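Local coordinates for protein putative aminopeptidase (Leishmania major, PDB 5NTH) that probably removes N-terminal amino acids from peptides as a manganese-dependent aminopeptidase of the M17 (leucyl aminopeptidase) family, at residues K298-D303 and C357-A362. Numbering follows the deposited sequence.
Sequences KGIVYD and CLAENA. With MN (manganese (II) ion), chain C; MN (manganese (II) ion), chain D; BB2 (actinonin), chain E.
Asp303 and Asn361 both carry CG anti to the backbone N (chi1 -170° and -163°), so carboxylate and amide run alongside one another in the same direction. In the M17 catalytic domain's mixed sheet, Lys298-Ile300 lies parallel to 357-361; after a corner at Val301, the short strand 302-303 pairs in parallel with Asn361. Asn361 ND2 donates to the syn side of Asp303 OD1 at 3.1 Å, with the group planes 27° apart; ND2 also reaches Thr387 O, and Gly305 N gives OD1 a second bond. This grip limits rotation of the carboxylate, whose other oxygen, OD2, bridges both manganese ions, at 1.9 Å from that of chain D and a longer 2.7 Å from that of chain C, making Asn361 a second-shell residue.

Parallel pairing is evidenced by Gly299 N to Cys357 O (2.9 Å), Ala359 N to Gly299 O and Val301 N to Ala359 O. A beta bulge after Ile300 then shifts the register by one, and pairing resumes with Asn361 N on Tyr302 O (3.0 Å). Ile300 CD1 packs on Ala359 CB at 3.8 Å. Beyond the bulge, the Glu360 carboxylate meets the Tyr302 ring at its edge, planes steeply inclined, while OE1 forms a salt bridge with Arg369 of the second subunit.

The extended Lys298 chain delivers NZ to the chain C manganese, 2.0 Å away; actinonin O2 bridges both metals.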
loop_
_atom_site.group_PDB
_atom_site.type_symbol
_atom_site.label_atom_id
_atom_site.label_comp_id
_atom_site.label_asym_id
_atom_site.label_seq_id
_atom_site.Cartn_x
_atom_site.Cartn_y
_atom_site.Cartn_z
ATOM N N LYS A 298 1.435 -16.503 27.102
ATOM C CA LYS A 298 2.188 -15.438 26.460
ATOM C C LYS A 298 2.016 -14.166 27.276
ATOM O O LYS A 298 0.921 -13.604 27.326
ATOM C CB LYS A 298 1.709 -15.246 25.004
ATOM C CG LYS A 298 2.337 -14.086 24.214
ATOM C CD LYS A 298 1.853 -14.074 22.764
ATOM C CE LYS A 298 1.814 -12.674 22.157
ATOM N NZ LYS A 298 1.939 -12.571 20.666
ATOM N N GLY A 299 3.097 -13.745 27.932
ATOM C CA GLY A 299 3.168 -12.468 28.639
ATOM C C GLY A 299 3.956 -11.390 27.886
ATOM O O GLY A 299 4.885 -10.773 28.440
ATOM N N ILE A 300 3.598 -11.133 26.634
ATOM C CA ILE A 300 4.243 -10.053 25.896
ATOM C C ILE A 300 3.539 -8.775 26.316
ATOM O O ILE A 300 2.397 -8.518 25.922
ATOM C CB ILE A 300 4.241 -10.298 24.378
ATOM C CG1 ILE A 300 5.160 -11.480 24.038
ATOM C CG2 ILE A 300 4.652 -9.064 23.601
ATOM C CD1 ILE A 300 6.634 -11.318 24.380
ATOM N N VAL A 301 4.220 -8.003 27.163
ATOM C CA VAL A 301 3.602 -6.828 27.793
ATOM C C VAL A 301 3.342 -5.702 26.802
ATOM O O VAL A 301 2.386 -4.926 26.949
ATOM C CB VAL A 301 4.398 -6.301 28.993
ATOM C CG1 VAL A 301 4.389 -7.357 30.092
ATOM C CG2 VAL A 301 5.807 -5.845 28.603
ATOM N N TYR A 302 4.204 -5.627 25.794
ATOM C CA TYR A 302 3.917 -4.832 24.637
ATOM C C TYR A 302 4.581 -5.424 23.416
ATOM O O TYR A 302 5.759 -5.794 23.466
ATOM C CB TYR A 302 4.397 -3.420 24.867
ATOM C CG TYR A 302 3.850 -2.482 23.859
ATOM C CD1 TYR A 302 2.488 -2.244 23.775
ATOM C CD2 TYR A 302 4.680 -1.843 22.967
ATOM C CE1 TYR A 302 1.969 -1.369 22.832
ATOM C CE2 TYR A 302 4.176 -0.967 22.030
ATOM C CZ TYR A 302 2.824 -0.743 21.953
ATOM O OH TYR A 302 2.336 0.142 21.025
ATOM N N ASP A 303 3.816 -5.519 22.328
ATOM C CA ASP A 303 4.335 -6.039 21.064
ATOM C C ASP A 303 4.390 -4.934 20.047
ATOM O O ASP A 303 3.393 -4.637 19.393
ATOM C CB ASP A 303 3.484 -7.205 20.522
ATOM C CG ASP A 303 4.144 -7.891 19.343
ATOM O OD1 ASP A 303 5.335 -7.575 19.133
ATOM O OD2 ASP A 303 3.522 -8.748 18.628
ATOM N N CYS A 357 5.417 -16.321 30.435
ATOM C CA CYS A 357 6.508 -15.999 29.524
ATOM C C CYS A 357 6.589 -14.509 29.303
ATOM O O CYS A 357 5.969 -14.011 28.381
ATOM C CB CYS A 357 6.307 -16.704 28.204
ATOM S SG CYS A 357 6.071 -18.476 28.391
ATOM N N LEU A 358 7.371 -13.813 30.126
ATOM C CA LEU A 358 7.357 -12.344 30.172
ATOM C C LEU A 358 8.437 -11.706 29.351
ATOM O O LEU A 358 9.577 -12.134 29.453
ATOM C CB LEU A 358 7.534 -11.847 31.600
ATOM C CG LEU A 358 6.517 -12.403 32.577
ATOM C CD1 LEU A 358 6.714 -11.752 33.925
ATOM C CD2 LEU A 358 5.100 -12.165 32.082
ATOM N N ALA A 359 8.063 -10.653 28.606
ATOM C CA ALA A 359 8.970 -9.902 27.733
ATOM C C ALA A 359 8.228 -8.800 27.020
ATOM O O ALA A 359 7.040 -8.951 26.759
ATOM C CB ALA A 359 9.565 -10.817 26.679
ATOM N N GLU A 360 8.926 -7.704 26.699
ATOM C CA GLU A 360 8.421 -6.743 25.691
ATOM C C GLU A 360 9.159 -7.015 24.407
ATOM O O GLU A 360 10.374 -7.148 24.428
ATOM C CB GLU A 360 8.617 -5.261 26.059
ATOM C CG GLU A 360 8.210 -4.314 24.903
ATOM C CD GLU A 360 8.104 -2.822 25.235
ATOM O OE1 GLU A 360 7.918 -2.485 26.420
ATOM O OE2 GLU A 360 8.180 -1.971 24.297
ATOM N N ASN A 361 8.421 -7.108 23.305
ATOM C CA ASN A 361 9.012 -7.111 21.962
ATOM C C ASN A 361 9.237 -5.668 21.464
ATOM O O ASN A 361 8.331 -5.013 20.915
ATOM C CB ASN A 361 8.139 -7.886 20.972
ATOM C CG ASN A 361 8.897 -8.263 19.708
ATOM O OD1 ASN A 361 10.127 -8.235 19.678
ATOM N ND2 ASN A 361 8.170 -8.617 18.663
ATOM N N ALA A 362 10.451 -5.183 21.691
ATOM C CA ALA A 362 10.794 -3.790 21.471
ATOM C C ALA A 362 11.721 -3.716 20.280
ATOM O O ALA A 362 12.315 -4.723 19.893
ATOM C CB ALA A 362 11.451 -3.203 22.706
HETATM MN MN MN C . 2.276 -10.735 19.948
HETATM MN MN MN D . 3.814 -10.154 17.310
HETATM C C5 BB2 E . 0.203 -11.357 15.238
HETATM C C3 BB2 E . 1.294 -11.017 16.209
HETATM O O4 BB2 E . 1.867 -9.976 16.046
HETATM N N1 BB2 E . 1.584 -11.805 17.234
HETATM O O2 BB2 E . 2.593 -11.417 18.144
HETATM C C6 BB2 E . 0.803 -11.558 13.852
HETATM C C12 BB2 E . -0.272 -11.285 12.849
HETATM O O13 BB2 E . -1.004 -12.188 12.548
HETATM C C7 BB2 E . 1.362 -12.982 13.740
HETATM C C8 BB2 E . 1.908 -13.336 12.360
HETATM C C9 BB2 E . 3.174 -12.561 12.027
HETATM C C10 BB2 E . 3.051 -11.842 10.695
HETATM C C11 BB2 E . 3.137 -12.816 9.534
HETATM N N14 BB2 E . -0.402 -10.065 12.344
HETATM C C15 BB2 E . -1.464 -9.748 11.395
HETATM C C16 BB2 E . -2.041 -8.332 11.631
HETATM C C18 BB2 E . -2.497 -7.596 10.362
HETATM C C17 BB2 E . -3.197 -8.388 12.648
HETATM C C19 BB2 E . -0.984 -10.063 9.998
HETATM O O20 BB2 E . -1.387 -11.106 9.526
HETATM N N21 BB2 E . -0.159 -9.251 9.299
HETATM C C22 BB2 E . -0.172 -9.262 7.830
HETATM C C23 BB2 E . 0.831 -8.264 9.756
HETATM C C24 BB2 E . 1.097 -7.319 8.584
HETATM C C25 BB2 E . 0.352 -7.885 7.390
HETATM C C26 BB2 E . 0.776 -10.385 7.378
HETATM O O27 BB2 E . 0.267 -11.683 7.717
#